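Local coordinates for conjugal transfer protein TRWB (Escherichia coli, PDB 1E9R) that probably couples DNA to the secretion machinery in bacterial conjugation, as a P-loop NTPase-family protein whose six-subunit assembly resembles ring helicases and F1-ATPase, at residues F212-S215 / D216-E220; E292-A295 / S296-D299. One frame throughout, in Å; residues are numbered along the deposited sequence.

Contact 1. Residues F212-S215 / D216-E220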
# COMPACT_ATOMS: atom_id res chain seq x y z
N PHE B 212 -12.79 -12.79 24.19
CA PHE B 212 -12.64 -13.53 22.95
C PHE B 212 -11.22 -14.06 22.75
O PHE B 212 -11.03 -15.21 22.39
CB PHE B 212 -13.05 -12.65 21.78
CG PHE B 212 -14.52 -12.62 21.54
CD1 PHE B 212 -15.23 -13.81 21.39
CD2 PHE B 212 -15.20 -11.42 21.44
CE1 PHE B 212 -16.59 -13.80 21.14
CE2 PHE B 212 -16.58 -11.39 21.20
CZ PHE B 212 -17.27 -12.58 21.05
N VAL B 213 -10.22 -13.22 22.97
CA VAL B 213 -8.85 -13.67 22.81
C VAL B 213 -8.63 -14.88 23.69
O VAL B 213 -8.20 -15.92 23.22
CB VAL B 213 -7.83 -12.59 23.22
CG1 VAL B 213 -6.43 -13.16 23.20
CG2 VAL B 213 -7.92 -11.40 22.28
N LEU B 214 -8.95 -14.73 24.97
CA LEU B 214 -8.78 -15.80 25.95
C LEU B 214 -9.60 -17.04 25.62
O LEU B 214 -9.19 -18.16 25.92
CB LEU B 214 -9.12 -15.29 27.34
CG LEU B 214 -7.99 -14.81 28.25
CD1 LEU B 214 -6.77 -14.40 27.43
CD2 LEU B 214 -8.51 -13.66 29.10
N SER B 215 -10.76 -16.85 25.02
CA SER B 215 -11.59 -17.98 24.64
C SER B 215 -10.87 -18.78 23.56
O SER B 215 -11.05 -19.99 23.45
CB SER B 215 -12.95 -17.49 24.12
OG SER B 215 -13.13 -17.83 22.75
N ASP B 216 -10.03 -18.11 22.78
CA ASP B 216 -9.29 -18.76 21.71
C ASP B 216 -7.99 -19.38 22.18
O ASP B 216 -7.61 -20.45 21.72
CB ASP B 216 -8.96 -17.78 20.57
CG ASP B 216 -10.19 -17.30 19.82
OD1 ASP B 216 -11.13 -18.11 19.62
OD2 ASP B 216 -10.22 -16.11 19.41
N LYS B 217 -7.32 -18.71 23.11
CA LYS B 217 -6.03 -19.19 23.59
C LYS B 217 -6.03 -20.23 24.71
O LYS B 217 -5.27 -21.19 24.67
CB LYS B 217 -5.16 -18.01 24.02
CG LYS B 217 -5.03 -16.92 22.97
CD LYS B 217 -4.56 -17.46 21.65
CE LYS B 217 -4.70 -16.42 20.56
NZ LYS B 217 -4.45 -17.01 19.21
N LEU B 218 -6.89 -20.03 25.70
CA LEU B 218 -6.92 -20.91 26.87
C LEU B 218 -7.39 -22.36 26.78
O LEU B 218 -6.84 -23.21 27.48
CB LEU B 218 -7.69 -20.22 27.98
CG LEU B 218 -7.02 -18.94 28.50
CD1 LEU B 218 -7.85 -18.32 29.62
CD2 LEU B 218 -5.63 -19.27 28.99
N PRO B 219 -8.39 -22.66 25.94
CA PRO B 219 -8.88 -24.05 25.83
C PRO B 219 -7.90 -25.21 26.13
O PRO B 219 -8.05 -25.90 27.14
CB PRO B 219 -9.44 -24.09 24.41
CG PRO B 219 -10.05 -22.71 24.29
CD PRO B 219 -8.97 -21.82 24.88
N GLU B 220 -6.90 -25.41 25.27
CA GLU B 220 -5.93 -26.48 25.47
C GLU B 220 -5.13 -26.39 26.77
O GLU B 220 -4.61 -27.38 27.26
CB GLU B 220 -4.97 -26.54 24.28
CG GLU B 220 -5.64 -26.88 22.97
CD GLU B 220 -6.50 -28.15 23.05
OE1 GLU B 220 -6.04 -29.15 23.64
OE2 GLU B 220 -7.62 -28.14 22.50

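Contact 2. Residues E292-A295 / S296-D299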
# COMPACT_ATOMS: atom_id res chain seq x y z
N GLU B 292 2.70 -19.34 16.41
CA GLU B 292 2.11 -18.00 16.37
C GLU B 292 3.25 -16.98 16.36
O GLU B 292 4.44 -17.35 16.39
CB GLU B 292 1.21 -17.74 17.58
CG GLU B 292 -0.02 -18.65 17.66
CD GLU B 292 -1.30 -17.90 18.03
OE1 GLU B 292 -1.31 -16.65 17.99
OE2 GLU B 292 -2.31 -18.57 18.34
N LYS B 293 2.91 -15.70 16.30
CA LYS B 293 3.92 -14.66 16.31
C LYS B 293 4.46 -14.59 17.74
O LYS B 293 3.86 -13.95 18.61
CB LYS B 293 3.29 -13.33 15.91
CG LYS B 293 4.24 -12.16 15.91
CD LYS B 293 3.58 -10.94 15.32
CE LYS B 293 4.53 -9.75 15.32
NZ LYS B 293 3.95 -8.63 14.54
N LEU B 294 5.58 -15.27 17.99
CA LEU B 294 6.18 -15.31 19.32
C LEU B 294 6.70 -13.97 19.82
O LEU B 294 7.32 -13.22 19.07
CB LEU B 294 7.30 -16.36 19.35
CG LEU B 294 6.86 -17.74 18.86
CD1 LEU B 294 8.02 -18.70 18.97
CD2 LEU B 294 5.68 -18.24 19.67
N ALA B 295 6.46 -13.68 21.09
CA ALA B 295 6.87 -12.43 21.69
C ALA B 295 8.33 -12.39 22.12
O ALA B 295 8.94 -11.32 22.14
CB ALA B 295 5.98 -12.12 22.88
N SER B 296 8.90 -13.55 22.45
CA SER B 296 10.28 -13.60 22.95
C SER B 296 11.31 -14.26 22.07
O SER B 296 12.49 -14.24 22.39
CB SER B 296 10.30 -14.30 24.31
OG SER B 296 9.23 -13.84 25.11
N LEU B 297 10.88 -14.87 20.97
CA LEU B 297 11.83 -15.53 20.08
C LEU B 297 12.97 -14.60 19.67
O LEU B 297 14.14 -14.97 19.75
CB LEU B 297 11.12 -16.03 18.82
CG LEU B 297 11.67 -17.30 18.17
CD1 LEU B 297 11.30 -17.28 16.70
CD2 LEU B 297 13.17 -17.42 18.35
N ALA B 298 12.61 -13.39 19.23
CA ALA B 298 13.60 -12.40 18.77
C ALA B 298 14.68 -12.10 19.79
O ALA B 298 15.86 -12.10 19.46
CB ALA B 298 12.89 -11.12 18.38
N ASP B 299 14.29 -11.83 21.03
CA ASP B 299 15.28 -11.54 22.05
C ASP B 299 16.13 -12.76 22.36
O ASP B 299 17.32 -12.65 22.65
CB ASP B 299 14.59 -11.05 23.33
CG ASP B 299 13.81 -9.78 23.11
OD1 ASP B 299 14.40 -8.81 22.58
OD2 ASP B 299 12.61 -9.76 23.48
O HOH W 1 9.98 -12.23 18.95
O HOH W 2 11.45 -11.02 21.16

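Contact 1. Residues F212-S215 / D216-E220
Val213 meets Lys217 and Leu214 meets Leu218 in a local contact within one continuous stretch, where helix 201-217 gives way to helix 219-223. The backbone sets the pattern. Lys217 N gives its hydrogen to Val213 O at 2.9 Å, in the carbonyl plane, and Leu218 N reaches Leu214 O at 3.0 Å. Val213 O also takes the N-H of Asp216, from above its plane, so two amides grip one carbonyl oxygen; Asp216 N is shared between this i to i+3 bond and an i to i+4 bond to Phe212 O at 3.1 Å. Pro219, with no N-H to offer Ser215 O, interrupts the helical bonding at the junction of the two helices; instead its CG presses against that oxygen at 3.0 Å. With an alanine here the ring would be gone, and the joint between the helices would probably lose the stiffness it gives and the CG contact on Ser215 O. Leu214 and Leu218 lie side by side and point the same way, CG to CD1 3.8 Å, against helix 169-178. In Lys217, chi1 (-51°) sets CG beside the backbone N and 4.0 Å from Val213 CG1; the bend at chi2 then turns the rest of the chain off, and NZ reaches a salt bridge with Glu292. On another side, the ring of Phe212 meets Tyr149 of a neighbouring subunit, the planes about 45° apart.

Contact 2. Residues E292-A295 / S296-D299
The carboxylate of Asp299 and the peptide carbonyl of Ala295 are the flat groups here, and they meet through water rather than by stacking. Water 2 sits over one face of the carboxylate, almost straight above OD2, where it gives a weak bond of 2.9 Å. The same water donates to Ala295 O at 2.7 Å, tilted out of the peptide plane, and accepts from Asp299 N. OD1 of Asp299 has a long, weak ion pair with Lys303. A second bridge runs one residue back: water 1 donates to Leu294 O at 2.8 Å and accepts from Ala298 N at 2.9 Å. Both waters thus serve amides in the first turn of helix 297-303, standing between them and the carbonyls of the incoming loop. Beside them is an apolar touch, Leu294 CB on Leu297 CB at 3.9 Å. With CG beside its backbone N (chi1 -53°), Leu294 also brings CD1 across to Leu297 CG at 4.0 Å. Ser296 is held from outside, its N on Asp264 and its OG on Thr268, both of helix 252-269. Leu294 packs on Val263 of that helix and Leu297 on Tyr325 of helix 318-325, as the loop after strand 281-285 runs into helix 297-303.

In the fold
From the N terminus, the chain makes contact 1 first, as helix 201-217 turns into helix 219-223, and contact 2 much later, where the loop after strand 281-285 leads into helix 297-303. The two are in series, neither nested nor crossed, and each closes only a local turn. Helix 231-236, strand 243-247, helix 252-269 and strand 281-285 come between. Although the contact centres are about 19 Å apart, a salt bridge joins them directly, Lys217 NZ to Glu292 OE2 at 2.8 Å. Helix 252-269 touches Lys217 and Glu220 of contact 1 and Glu292 and Leu294 of contact 2, so it links the helix junction with the loop leading from the mixed sheet into helix 297-303.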